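Local coordinates for phosphatidylserine synthase (Haemophilus influenzae, PDB 3HSI), which is an alpha/beta protein of the phospholipase D superfamily, with two phospholipase D-type sequence regions in each chain and two chains in its assembly, at residues 11-16 with 267-272; 252-257 with 386-391; 261-266 with 285-290; 274-279 with 380-385. All coordinates share one frame; numbering follows the deposited sequence.

Contact 1. Residues 11-16 with 267-272; sequences RAEQNL and FLQVQK
Gln269 lies across one flank of the N-terminal helix, its aliphatic part wedged among Ala12, Glu13 and Leu16. This is the close-fitting side of the contact. The CG atom of Gln269 rests 4.0 Å from Ala12 CB and 3.9 Å from Leu16 CD1, so two methylenes of a polar residue serve as a hydrocarbon surface. A bend at its second torsion (chi2 -68°) folds the chain over the helix and lays the amide beside the backbone of Glu13. Ala12 suits its position because a single methyl lets the neighbouring chain come near: its CB also meets Leu268 CD1 at 4.0 Å. Leu16, one turn further on, slides past Gln269 in the opposite direction and lays CD1 against its CB and CG.

In the fold, Phe267 and Leu268 end helix 258-268, and residues 269-272 form the turn to strand 273-277 of the large sheet in the phospholipase D-like domain; Gln269 is the first residue to abandon helical backbone angles. Helix 8-18 therefore covers the point where the chain leaves a helix to enter the sheet. Asn15 probably adds a polar link to that helix, a hydrogen bond from ND2 to the carboxylate of Asp265.

The solvent side is polar and less covered. Glu13 is exposed, and its extended chain crosses that of Gln269 at about a right angle. There the touching is done by the Glu13 methylene CG, 3.3 Å from Gln269 OE1, while the Glu13 carboxylate points away, its plane only 8° from that of the Gln269 amide.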
loop_
_atom_site.group_PDB
_atom_site.type_symbol
_atom_site.label_atom_id
_atom_site.label_comp_id
_atom_site.label_asym_id
_atom_site.label_seq_id
_atom_site.Cartn_x
_atom_site.Cartn_y
_atom_site.Cartn_z
ATOM N N ARG C 11 -27.128 -9.552 6.078
ATOM C CA ARG C 11 -26.494 -8.294 6.464
ATOM C C ARG C 11 -26.519 -7.297 5.303
ATOM O O ARG C 11 -26.632 -6.091 5.525
ATOM C CB ARG C 11 -25.059 -8.486 6.981
ATOM C CG ARG C 11 -24.314 -7.155 7.235
ATOM C CD ARG C 11 -22.908 -7.312 7.821
ATOM N NE ARG C 11 -21.993 -8.019 6.922
ATOM C CZ ARG C 11 -20.729 -8.337 7.215
ATOM N NH1 ARG C 11 -20.195 -8.002 8.386
ATOM N NH2 ARG C 11 -19.988 -8.992 6.328
ATOM N N ALA C 12 -26.423 -7.813 4.077
ATOM C CA ALA C 12 -26.376 -6.969 2.891
ATOM C C ALA C 12 -27.741 -6.354 2.578
ATOM O O ALA C 12 -27.846 -5.169 2.227
ATOM C CB ALA C 12 -25.853 -7.763 1.697
ATOM N N GLU C 13 -28.786 -7.167 2.673
ATOM C CA GLU C 13 -30.132 -6.660 2.479
ATOM C C GLU C 13 -30.431 -5.529 3.470
ATOM O O GLU C 13 -30.943 -4.488 3.065
ATOM C CB GLU C 13 -31.182 -7.766 2.635
ATOM C CG GLU C 13 -32.450 -7.486 1.782
ATOM C CD GLU C 13 -33.663 -8.338 2.170
ATOM O OE1 GLU C 13 -33.475 -9.448 2.738
ATOM O OE2 GLU C 13 -34.817 -7.894 1.905
ATOM N N GLN C 14 -30.110 -5.760 4.755
ATOM C CA GLN C 14 -30.249 -4.764 5.814
ATOM C C GLN C 14 -29.500 -3.474 5.508
ATOM O O GLN C 14 -30.059 -2.385 5.680
ATOM C CB GLN C 14 -29.754 -5.314 7.163
ATOM C CG GLN C 14 -30.586 -6.472 7.718
ATOM C CD GLN C 14 -29.847 -7.256 8.784
ATOM O OE1 GLN C 14 -28.987 -6.734 9.505
ATOM N NE2 GLN C 14 -30.164 -8.529 8.872
ATOM N N ASN C 15 -28.236 -3.589 5.097
ATOM C CA ASN C 15 -27.447 -2.392 4.793
ATOM C C ASN C 15 -28.057 -1.596 3.636
ATOM O O ASN C 15 -28.157 -0.372 3.712
ATOM C CB ASN C 15 -25.978 -2.723 4.519
ATOM C CG ASN C 15 -25.324 -3.507 5.664
ATOM O OD1 ASN C 15 -25.817 -3.518 6.813
ATOM N ND2 ASN C 15 -24.233 -4.192 5.355
ATOM N N LEU C 16 -28.477 -2.287 2.582
ATOM C CA LEU C 16 -29.105 -1.607 1.450
ATOM C C LEU C 16 -30.398 -0.937 1.880
ATOM O O LEU C 16 -30.603 0.222 1.578
ATOM C CB LEU C 16 -29.282 -2.532 0.209
ATOM C CG LEU C 16 -27.953 -3.035 -0.408
ATOM C CD1 LEU C 16 -28.134 -4.054 -1.554
ATOM C CD2 LEU C 16 -27.042 -1.883 -0.857
ATOM N N PHE C 267 -23.642 -6.925 -4.950
ATOM C CA PHE C 267 -23.277 -8.227 -5.535
ATOM C C PHE C 267 -23.898 -9.380 -4.755
ATOM O O PHE C 267 -24.286 -10.390 -5.339
ATOM C CB PHE C 267 -21.766 -8.431 -5.509
ATOM C CG PHE C 267 -21.019 -7.821 -6.671
ATOM C CD1 PHE C 267 -20.056 -8.565 -7.356
ATOM C CD2 PHE C 267 -21.225 -6.506 -7.047
ATOM C CE1 PHE C 267 -19.346 -8.000 -8.412
ATOM C CE2 PHE C 267 -20.509 -5.933 -8.104
ATOM C CZ PHE C 267 -19.571 -6.682 -8.780
ATOM N N LEU C 268 -23.967 -9.257 -3.433
ATOM C CA LEU C 268 -24.593 -10.312 -2.638
ATOM C C LEU C 268 -26.085 -10.356 -2.790
ATOM O O LEU C 268 -26.677 -11.377 -2.513
ATOM C CB LEU C 268 -24.293 -10.137 -1.157
ATOM C CG LEU C 268 -22.879 -10.467 -0.731
ATOM C CD1 LEU C 268 -22.653 -9.854 0.613
ATOM C CD2 LEU C 268 -22.710 -11.967 -0.707
ATOM N N GLN C 269 -26.700 -9.237 -3.169
ATOM C CA GLN C 269 -28.149 -9.132 -3.213
ATOM C C GLN C 269 -28.752 -9.265 -4.597
ATOM O O GLN C 269 -29.911 -8.927 -4.788
ATOM C CB GLN C 269 -28.613 -7.793 -2.599
ATOM C CG GLN C 269 -28.678 -7.848 -1.066
ATOM C CD GLN C 269 -29.785 -8.769 -0.601
ATOM O OE1 GLN C 269 -30.954 -8.546 -0.918
ATOM N NE2 GLN C 269 -29.423 -9.820 0.143
ATOM N N VAL C 270 -27.977 -9.731 -5.562
ATOM C CA VAL C 270 -28.496 -10.076 -6.876
ATOM C C VAL C 270 -29.528 -11.211 -6.787
ATOM O O VAL C 270 -29.251 -12.276 -6.224
ATOM C CB VAL C 270 -27.353 -10.474 -7.822
ATOM C CG1 VAL C 270 -27.893 -10.968 -9.193
ATOM C CG2 VAL C 270 -26.416 -9.297 -7.999
ATOM N N GLN C 271 -30.719 -10.986 -7.338
ATOM C CA GLN C 271 -31.739 -12.021 -7.326
ATOM C C GLN C 271 -31.759 -12.812 -8.635
ATOM O O GLN C 271 -32.034 -14.014 -8.626
ATOM C CB GLN C 271 -33.123 -11.418 -7.056
ATOM C CG GLN C 271 -33.242 -10.679 -5.727
ATOM C CD GLN C 271 -32.930 -11.566 -4.531
ATOM O OE1 GLN C 271 -31.826 -11.519 -3.978
ATOM N NE2 GLN C 271 -33.900 -12.378 -4.124
ATOM N N LYS C 272 -31.466 -12.132 -9.746
ATOM C CA LYS C 272 -31.579 -12.695 -11.089
ATOM C C LYS C 272 -30.343 -12.460 -11.958
ATOM O O LYS C 272 -29.780 -13.410 -12.501
ATOM C CB LYS C 272 -32.809 -12.112 -11.810
ATOM C CG LYS C 272 -34.117 -12.692 -11.319
ATOM C CD LYS C 272 -35.280 -12.108 -12.068
ATOM C CE LYS C 272 -36.558 -12.847 -11.721
ATOM N NZ LYS C 272 -36.825 -14.030 -12.589
#

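Contact 2. Residues 252-257 with 386-391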
loop_
_atom_site.group_PDB
_atom_site.type_symbol
_atom_site.label_atom_id
_atom_site.label_comp_id
_atom_site.label_asym_id
_atom_site.label_seq_id
_atom_site.Cartn_x
_atom_site.Cartn_y
_atom_site.Cartn_z
ATOM N N LEU C 252 -13.003 5.986 0.791
ATOM C CA LEU C 252 -11.562 6.041 0.672
ATOM C C LEU C 252 -10.948 5.120 1.708
ATOM O O LEU C 252 -11.196 5.299 2.874
ATOM C CB LEU C 252 -11.056 7.500 0.877
ATOM C CG LEU C 252 -9.553 7.747 1.085
ATOM C CD1 LEU C 252 -8.740 7.258 -0.091
ATOM C CD2 LEU C 252 -9.228 9.247 1.402
ATOM N N GLY C 253 -10.109 4.173 1.282
ATOM C CA GLY C 253 -9.402 3.311 2.225
ATOM C C GLY C 253 -10.181 2.036 2.486
ATOM O O GLY C 253 -11.334 1.910 2.102
ATOM N N ALA C 254 -9.530 1.077 3.121
ATOM C CA ALA C 254 -10.075 -0.278 3.276
ATOM C C ALA C 254 -11.126 -0.419 4.390
ATOM O O ALA C 254 -12.019 -1.198 4.256
ATOM C CB ALA C 254 -8.914 -1.293 3.477
ATOM N N SER C 255 -11.040 0.330 5.484
ATOM C CA SER C 255 -11.998 0.152 6.594
ATOM C C SER C 255 -13.090 1.196 6.536
ATOM O O SER C 255 -12.820 2.353 6.205
ATOM C CB SER C 255 -11.270 0.205 7.992
ATOM N N GLY C 256 -14.324 0.809 6.869
ATOM C CA GLY C 256 -15.419 1.776 6.958
ATOM C C GLY C 256 -15.666 2.507 5.648
ATOM O O GLY C 256 -16.150 3.642 5.648
ATOM N N ASN C 257 -15.376 1.843 4.537
ATOM C CA ASN C 257 -15.589 2.389 3.203
ATOM C C ASN C 257 -17.015 2.117 2.740
ATOM O O ASN C 257 -17.337 0.996 2.308
ATOM C CB ASN C 257 -14.568 1.771 2.221
ATOM C CG ASN C 257 -14.562 2.428 0.873
ATOM O OD1 ASN C 257 -15.632 2.689 0.267
ATOM N ND2 ASN C 257 -13.338 2.659 0.338
ATOM N N ALA C 386 -8.846 0.664 -6.107
ATOM C CA ALA C 386 -10.118 1.255 -5.676
ATOM C C ALA C 386 -10.520 0.753 -4.279
ATOM O O ALA C 386 -11.079 1.500 -3.481
ATOM C CB ALA C 386 -11.200 0.967 -6.694
ATOM N N TRP C 387 -10.185 -0.487 -3.952
ATOM C CA TRP C 387 -10.554 -1.022 -2.631
ATOM C C TRP C 387 -9.666 -0.591 -1.466
ATOM O O TRP C 387 -9.961 -0.883 -0.289
ATOM C CB TRP C 387 -10.638 -2.557 -2.673
ATOM C CG TRP C 387 -12.060 -3.041 -2.607
ATOM C CD1 TRP C 387 -12.634 -3.781 -1.606
ATOM C CD2 TRP C 387 -13.094 -2.794 -3.572
ATOM N NE1 TRP C 387 -13.964 -4.009 -1.893
ATOM C CE2 TRP C 387 -14.267 -3.408 -3.092
ATOM C CE3 TRP C 387 -13.146 -2.084 -4.783
ATOM C CZ2 TRP C 387 -15.483 -3.347 -3.791
ATOM C CZ3 TRP C 387 -14.352 -2.016 -5.471
ATOM C CH2 TRP C 387 -15.495 -2.652 -4.981
ATOM N N ARG C 388 -8.569 0.091 -1.751
ATOM C CA ARG C 388 -7.640 0.331 -0.678
ATOM C C ARG C 388 -6.988 1.676 -0.779
ATOM O O ARG C 388 -6.774 2.335 0.234
ATOM C CB ARG C 388 -6.578 -0.784 -0.686
ATOM C CG ARG C 388 -5.639 -0.768 0.451
ATOM C CD ARG C 388 -4.518 -1.804 0.219
ATOM N NE ARG C 388 -4.899 -3.194 0.510
ATOM C CZ ARG C 388 -5.425 -4.056 -0.368
ATOM N NH1 ARG C 388 -5.687 -3.692 -1.625
ATOM N NH2 ARG C 388 -5.713 -5.299 0.010
ATOM N N LEU C 389 -6.644 2.077 -1.996
ATOM C CA LEU C 389 -5.795 3.250 -2.171
ATOM C C LEU C 389 -6.546 4.526 -2.584
ATOM O O LEU C 389 -6.274 5.593 -2.037
ATOM C CB LEU C 389 -4.658 2.957 -3.148
ATOM C CG LEU C 389 -3.836 1.693 -2.847
ATOM C CD1 LEU C 389 -2.873 1.371 -3.984
ATOM C CD2 LEU C 389 -3.087 1.847 -1.519
ATOM N N ASP C 390 -7.489 4.426 -3.516
ATOM C CA ASP C 390 -8.019 5.662 -4.171
ATOM C C ASP C 390 -9.282 6.245 -3.536
ATOM O O ASP C 390 -10.024 5.544 -2.840
ATOM C CB ASP C 390 -8.243 5.446 -5.668
ATOM C CG ASP C 390 -6.975 5.003 -6.416
ATOM O OD1 ASP C 390 -5.847 5.317 -5.993
ATOM O OD2 ASP C 390 -7.100 4.352 -7.468
ATOM N N ALA C 391 -9.524 7.535 -3.764
ATOM C CA ALA C 391 -10.732 8.146 -3.242
ATOM C C ALA C 391 -11.797 8.075 -4.322
ATOM O O ALA C 391 -11.577 8.495 -5.458
ATOM C CB ALA C 391 -10.476 9.572 -2.755
HETATM O O HOH W 1 -9.782 3.116 -1.407
HETATM O O HOH W 2 -12.708 -0.613 0.556
HETATM O O HOH W 3 -6.686 1.397 2.972
#
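The indole of Trp387, whose backbone carbonyl touches Ala254, has Thr286 and Leu287 over one face; at its edges, NE1 gives a hydrogen bond to Glu264 and the CZ3 rim meets the amide of Asn380. A second flat group, the amide of Asn257, spans its own loop: ND2 donates to Gly253 O at 2.8 Å, nearly straight at 166° and in the plane of both groups. Asn257 is also the N-cap of helix 258-268, its OD1 receiving the N-H of Asn260, and asparagine can do both jobs with one amide. These are the loops at the ends of strands 245-252 and 391-398, antiparallel neighbours in the sheet of the phospholipase D-like fold.

Past the strand ends the backbones stay close, joined through waters, not direct bonds. Water 1 accepts from Gly253 N and donates to Ala386 O and Asp390 O; water 3 links Ala254 N to Arg388 O. Leu252, with CG anti to its own N (chi1 167°), packs CD1 against Ala391 CB at 3.9 Å. Gly253 has backbone angles that would press a CB onto the preceding carbonyl, and its CA-H points at Arg388 O, 3.4 Å from CA, with an angle of 163° at the hydrogen.

Contact 3. Residues 261-266 with 285-290; sequences QVIEDL and RTLQHK
Glu264 reaches from its helix toward Thr286, Leu287 and Lys290, each part meeting something different. Its CB lies 3.8 Å from Lys290 CE; CG faces Leu287 CD2 at a looser 4.3 Å. With the chain extended beyond CG (chi2 178°), Glu264 crosses the Thr286 side chain at about a right angle, and OE2 sits 3.9 Å from the methyl CG2. A salt bridge from OE1 to Arg216 of the second subunit ties the helix pair to the dimer interface.

The two segments run almost parallel, 16° apart with axes 10.4 Å from each other, as suits successive helices of an alpha/beta fold that lie on one side of the sheet with strand 273-277 joining them in sequence. Ile263 CG2 and Leu287 CD1, 4.1 Å apart, fill the sheet side of the groove with branched hydrocarbon.

Lys290 lies back along its own helix: its methylenes cover Glu264, and a bend at chi4 (70°) turns NZ to donate to Thr286 OG1 at 2.8 Å. The lysine nitrogen stays 4.4 Å from Glu264 OE1, too far for a salt bridge. With a guanidinium on OE1, the Trp387 indole N-H on OE2 and an ammonium nearby, this buried carboxylate would probably be ionised.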
loop_
_atom_site.group_PDB
_atom_site.type_symbol
_atom_site.label_atom_id
_atom_site.label_comp_id
_atom_site.label_asym_id
_atom_site.label_seq_id
_atom_site.Cartn_x
_atom_site.Cartn_y
_atom_site.Cartn_z
ATOM N N GLN C 261 -18.541 -1.108 0.672
ATOM C CA GLN C 261 -19.544 -1.907 1.379
ATOM C C GLN C 261 -20.824 -2.013 0.549
ATOM O O GLN C 261 -21.377 -3.096 0.421
ATOM C CB GLN C 261 -19.845 -1.318 2.773
ATOM C CG GLN C 261 -18.948 -1.855 3.875
ATOM C CD GLN C 261 -18.800 -0.890 5.076
ATOM O OE1 GLN C 261 -19.653 -0.021 5.310
ATOM N NE2 GLN C 261 -17.699 -1.035 5.823
ATOM N N VAL C 262 -21.279 -0.897 -0.031
ATOM C CA VAL C 262 -22.443 -0.930 -0.917
ATOM C C VAL C 262 -22.256 -1.810 -2.162
ATOM O O VAL C 262 -23.099 -2.637 -2.491
ATOM C CB VAL C 262 -22.928 0.507 -1.292
ATOM C CG1 VAL C 262 -23.892 0.462 -2.472
ATOM C CG2 VAL C 262 -23.601 1.161 -0.072
ATOM N N ILE C 263 -21.142 -1.666 -2.856
ATOM C CA ILE C 263 -20.864 -2.563 -3.983
ATOM C C ILE C 263 -20.869 -4.066 -3.585
ATOM O O ILE C 263 -21.543 -4.910 -4.230
ATOM C CB ILE C 263 -19.548 -2.130 -4.698
ATOM C CG1 ILE C 263 -19.716 -0.683 -5.208
ATOM C CG2 ILE C 263 -19.167 -3.130 -5.809
ATOM C CD1 ILE C 263 -18.384 0.088 -5.545
ATOM N N GLU C 264 -20.151 -4.399 -2.512
ATOM C CA GLU C 264 -20.115 -5.779 -2.035
ATOM C C GLU C 264 -21.531 -6.257 -1.744
ATOM O O GLU C 264 -21.900 -7.364 -2.111
ATOM C CB GLU C 264 -19.219 -5.925 -0.786
ATOM C CG GLU C 264 -17.754 -5.528 -1.067
ATOM C CD GLU C 264 -16.836 -5.606 0.151
ATOM O OE1 GLU C 264 -17.245 -6.221 1.152
ATOM O OE2 GLU C 264 -15.698 -5.059 0.109
ATOM N N ASP C 265 -22.328 -5.410 -1.111
ATOM C CA ASP C 265 -23.695 -5.779 -0.785
ATOM C C ASP C 265 -24.622 -5.856 -2.011
ATOM O O ASP C 265 -25.555 -6.656 -2.032
ATOM C CB ASP C 265 -24.273 -4.837 0.295
ATOM C CG ASP C 265 -23.594 -5.035 1.672
ATOM O OD1 ASP C 265 -22.915 -6.086 1.878
ATOM O OD2 ASP C 265 -23.732 -4.155 2.553
ATOM N N LEU C 266 -24.375 -5.016 -3.005
ATOM C CA LEU C 266 -25.106 -5.083 -4.264
ATOM C C LEU C 266 -24.884 -6.462 -4.914
ATOM O O LEU C 266 -25.834 -7.121 -5.304
ATOM C CB LEU C 266 -24.730 -3.919 -5.191
ATOM C CG LEU C 266 -25.297 -2.503 -4.918
ATOM C CD1 LEU C 266 -24.643 -1.454 -5.840
ATOM C CD2 LEU C 266 -26.810 -2.459 -5.151
ATOM N N ARG C 285 -10.299 -9.569 -5.017
ATOM C CA ARG C 285 -10.640 -10.947 -4.646
ATOM C C ARG C 285 -12.018 -11.058 -4.048
ATOM O O ARG C 285 -12.728 -12.009 -4.340
ATOM C CB ARG C 285 -9.583 -11.582 -3.665
ATOM N N THR C 286 -12.411 -10.099 -3.209
ATOM C CA THR C 286 -13.740 -10.137 -2.591
ATOM C C THR C 286 -14.846 -10.137 -3.661
ATOM O O THR C 286 -15.859 -10.769 -3.468
ATOM C CB THR C 286 -13.987 -8.972 -1.552
ATOM O OG1 THR C 286 -15.298 -9.111 -0.968
ATOM C CG2 THR C 286 -13.904 -7.563 -2.215
ATOM N N LEU C 287 -14.645 -9.437 -4.775
ATOM C CA LEU C 287 -15.679 -9.368 -5.804
ATOM C C LEU C 287 -15.646 -10.617 -6.670
ATOM O O LEU C 287 -16.689 -11.071 -7.176
ATOM C CB LEU C 287 -15.543 -8.095 -6.656
ATOM C CG LEU C 287 -16.006 -6.788 -5.989
ATOM C CD1 LEU C 287 -16.237 -5.719 -7.037
ATOM C CD2 LEU C 287 -17.268 -6.943 -5.126
ATOM N N GLN C 288 -14.459 -11.206 -6.799
ATOM C CA GLN C 288 -14.321 -12.425 -7.564
ATOM C C GLN C 288 -15.075 -13.565 -6.863
ATOM O O GLN C 288 -15.831 -14.321 -7.498
ATOM C CB GLN C 288 -12.848 -12.783 -7.735
ATOM C CG GLN C 288 -12.019 -11.846 -8.642
ATOM C CD GLN C 288 -10.542 -12.276 -8.650
ATOM O OE1 GLN C 288 -10.233 -13.465 -8.835
ATOM N NE2 GLN C 288 -9.634 -11.327 -8.412
ATOM N N HIS C 289 -14.881 -13.669 -5.553
ATOM C CA HIS C 289 -15.611 -14.625 -4.748
ATOM C C HIS C 289 -17.128 -14.420 -4.872
ATOM O O HIS C 289 -17.884 -15.377 -4.967
ATOM C CB HIS C 289 -15.205 -14.485 -3.287
ATOM C CG HIS C 289 -13.735 -14.690 -3.023
ATOM N ND1 HIS C 289 -12.984 -15.676 -3.639
ATOM C CD2 HIS C 289 -12.889 -14.061 -2.162
ATOM C CE1 HIS C 289 -11.742 -15.642 -3.171
ATOM N NE2 HIS C 289 -11.658 -14.667 -2.279
ATOM N N LYS C 290 -17.591 -13.176 -4.862
ATOM C CA LYS C 290 -19.037 -12.963 -4.912
ATOM C C LYS C 290 -19.646 -13.332 -6.265
ATOM O O LYS C 290 -20.773 -13.808 -6.333
ATOM C CB LYS C 290 -19.401 -11.542 -4.455
ATOM C CG LYS C 290 -19.289 -11.385 -2.936
ATOM C CD LYS C 290 -19.184 -9.908 -2.560
ATOM C CE LYS C 290 -19.161 -9.735 -1.063
ATOM N NZ LYS C 290 -17.857 -10.250 -0.534
#

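Contact 4. Residues 274-279 with 380-385; sequences LVICTP and NNLNPR
Leu382 meets Ile276 and Cys277 from a backbone in the left-handed helical region (phi/psi 55/47°), uncommon for a leucine. An Asx turn supports this bend: Asn380 OD1 accepts the N-H of Leu382 at 2.6 Å, in the plane of the side-chain carbonyl. Asparagine suits the position because its short side chain can imitate a backbone carbonyl. The turn points Leu382 at the end of strand 273-277, where its CD1 packs 3.7 Å from Ile276 CG2, and Leu287 and Val368 enlarge the apolar cluster.

Next to these apolar side chains the contact becomes polar. A first torsion of -179° swings the Thr278 hydroxyl toward the 380-385 loop, where OG1 lies 3.0 Å from Asn381 O; the carbonyl of Tyr280 competes for the same proton, so its acceptor is unsettled. Water 4 sits 2.8 Å from both Thr278 OG1 and Leu382 O. Pro279, without an N-H to satisfy, offers a hydrocarbon edge, and its CG comes 3.5 Å from Asn381 OD1.

That same OD1 accepts a hydrogen bond from Lys366, whose place in a His-x-Lys sequence matches the lysine of the second HKD motif of the phospholipase D superfamily. The chemistry is thus of two kinds: branched carbons anchor the loop to the strand end, while the side-chain oxygen of Asn381, with the Pro279 ring against it, is held where it can help position a probable active-site lysine.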
loop_
_atom_site.group_PDB
_atom_site.type_symbol
_atom_site.label_atom_id
_atom_site.label_comp_id
_atom_site.label_asym_id
_atom_site.label_seq_id
_atom_site.Cartn_x
_atom_site.Cartn_y
_atom_site.Cartn_z
ATOM N N LEU C 274 -26.738 -9.818 -12.784
ATOM C CA LEU C 274 -25.766 -8.786 -12.469
ATOM C C LEU C 274 -25.103 -8.407 -13.754
ATOM O O LEU C 274 -24.649 -9.273 -14.483
ATOM C CB LEU C 274 -24.699 -9.345 -11.526
ATOM C CG LEU C 274 -23.508 -8.455 -11.188
ATOM C CD1 LEU C 274 -24.012 -7.182 -10.517
ATOM C CD2 LEU C 274 -22.506 -9.238 -10.243
ATOM N N VAL C 275 -25.045 -7.118 -14.031
ATOM C CA VAL C 275 -24.254 -6.636 -15.158
ATOM C C VAL C 275 -23.133 -5.778 -14.613
ATOM O O VAL C 275 -23.353 -4.971 -13.737
ATOM C CB VAL C 275 -25.119 -5.792 -16.158
ATOM C CG1 VAL C 275 -24.281 -5.337 -17.362
ATOM C CG2 VAL C 275 -26.337 -6.628 -16.638
ATOM N N ILE C 276 -21.940 -5.924 -15.159
ATOM C CA ILE C 276 -20.788 -5.163 -14.698
ATOM C C ILE C 276 -20.047 -4.634 -15.907
ATOM O O ILE C 276 -19.863 -5.354 -16.901
ATOM C CB ILE C 276 -19.808 -6.090 -13.946
ATOM C CG1 ILE C 276 -20.465 -6.721 -12.716
ATOM C CG2 ILE C 276 -18.523 -5.336 -13.570
ATOM C CD1 ILE C 276 -19.625 -7.930 -12.144
ATOM N N CYS C 277 -19.672 -3.362 -15.851
ATOM C CA CYS C 277 -18.712 -2.778 -16.791
ATOM C C CYS C 277 -17.466 -2.455 -16.009
ATOM O O CYS C 277 -17.543 -1.882 -14.922
ATOM C CB CYS C 277 -19.264 -1.497 -17.393
ATOM S SG CYS C 277 -20.303 -1.814 -18.829
ATOM N N THR C 278 -16.317 -2.822 -16.551
ATOM C CA THR C 278 -15.055 -2.443 -15.953
ATOM C C THR C 278 -14.090 -2.262 -17.126
ATOM O O THR C 278 -14.185 -3.014 -18.131
ATOM C CB THR C 278 -14.557 -3.550 -14.918
ATOM O OG1 THR C 278 -13.327 -3.141 -14.323
ATOM C CG2 THR C 278 -14.311 -4.868 -15.575
ATOM N N PRO C 279 -13.159 -1.283 -17.026
ATOM C CA PRO C 279 -12.157 -1.094 -18.089
ATOM C C PRO C 279 -11.235 -2.299 -18.276
ATOM O O PRO C 279 -11.103 -2.807 -19.402
ATOM C CB PRO C 279 -11.351 0.104 -17.605
ATOM C CG PRO C 279 -12.196 0.719 -16.515
ATOM C CD PRO C 279 -12.947 -0.362 -15.899
ATOM N N ASN C 380 -15.594 4.161 -9.884
ATOM C CA ASN C 380 -14.829 3.027 -9.310
ATOM C C ASN C 380 -14.492 1.969 -10.395
ATOM O O ASN C 380 -15.373 1.423 -11.048
ATOM C CB ASN C 380 -15.608 2.450 -8.112
ATOM C CG ASN C 380 -14.824 1.409 -7.327
ATOM O OD1 ASN C 380 -14.194 0.511 -7.886
ATOM N ND2 ASN C 380 -14.885 1.518 -6.018
ATOM N N ASN C 381 -13.199 1.713 -10.591
ATOM C CA ASN C 381 -12.718 0.751 -11.592
ATOM C C ASN C 381 -12.906 -0.686 -11.139
ATOM O O ASN C 381 -12.542 -1.618 -11.868
ATOM C CB ASN C 381 -11.222 0.966 -11.891
ATOM C CG ASN C 381 -10.949 2.225 -12.678
ATOM O OD1 ASN C 381 -11.695 2.577 -13.579
ATOM N ND2 ASN C 381 -9.863 2.905 -12.352
ATOM N N LEU C 382 -13.467 -0.905 -9.955
ATOM C CA LEU C 382 -13.669 -2.288 -9.507
ATOM C C LEU C 382 -12.365 -3.089 -9.524
ATOM O O LEU C 382 -12.304 -4.235 -10.021
ATOM C CB LEU C 382 -14.745 -2.971 -10.358
ATOM C CG LEU C 382 -16.115 -2.282 -10.221
ATOM C CD1 LEU C 382 -17.125 -2.787 -11.276
ATOM C CD2 LEU C 382 -16.637 -2.498 -8.804
ATOM N N ASN C 383 -11.316 -2.478 -8.973
ATOM C CA ASN C 383 -9.997 -3.124 -8.859
ATOM C C ASN C 383 -9.428 -2.999 -7.438
ATOM O O ASN C 383 -9.928 -2.203 -6.660
ATOM C CB ASN C 383 -9.042 -2.556 -9.926
ATOM C CG ASN C 383 -8.768 -1.063 -9.774
ATOM O OD1 ASN C 383 -9.293 -0.363 -8.890
ATOM N ND2 ASN C 383 -7.931 -0.563 -10.649
ATOM N N PRO C 384 -8.376 -3.772 -7.087
ATOM C CA PRO C 384 -7.816 -3.613 -5.737
ATOM C C PRO C 384 -7.354 -2.192 -5.327
ATOM O O PRO C 384 -7.451 -1.881 -4.142
ATOM C CB PRO C 384 -6.622 -4.568 -5.738
ATOM C CG PRO C 384 -7.077 -5.649 -6.771
ATOM C CD PRO C 384 -7.680 -4.828 -7.842
ATOM N N ARG C 385 -6.847 -1.374 -6.260
ATOM C CA ARG C 385 -6.516 0.064 -5.995
ATOM C C ARG C 385 -7.711 0.810 -5.417
ATOM O O ARG C 385 -7.594 1.555 -4.433
ATOM C CB ARG C 385 -6.212 0.823 -7.304
ATOM C CG ARG C 385 -4.825 0.718 -7.849
ATOM C CD ARG C 385 -4.547 1.924 -8.747
ATOM N NE ARG C 385 -4.334 3.132 -7.945
ATOM C CZ ARG C 385 -3.206 3.417 -7.303
ATOM N NH1 ARG C 385 -2.182 2.574 -7.357
ATOM N NH2 ARG C 385 -3.100 4.533 -6.586
HETATM O O HOH W 4 -11.925 -4.856 -12.688
#

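How the contacts relate
Contacts 1, 3 and 4 form a chain of neighbours, with centres 10 Å apart at each step. Helix 258-268 serves contacts 1 and 3, and its Phe267 reaches contact 4, CZ lying 3.6 Å from Ile276 CD1. Contact 3 joins contact 4 through Leu287 CD1 and Leu382 CD2, 3.7 Å apart. Contact 2 continues the loop of contact 4, and a salt bridge from Arg385 NH2 to Asp390 OD1 (2.9 Å) links them. Contact 1 stays about 7 Å (nearest atoms) from contact 2. Contacts 2 and 3, joined by a probable hydrogen bond from Trp387 NE1 to Glu264 OE2 (2.8 Å), face the second subunit; contact 4, through Lys366, borders the probable active site.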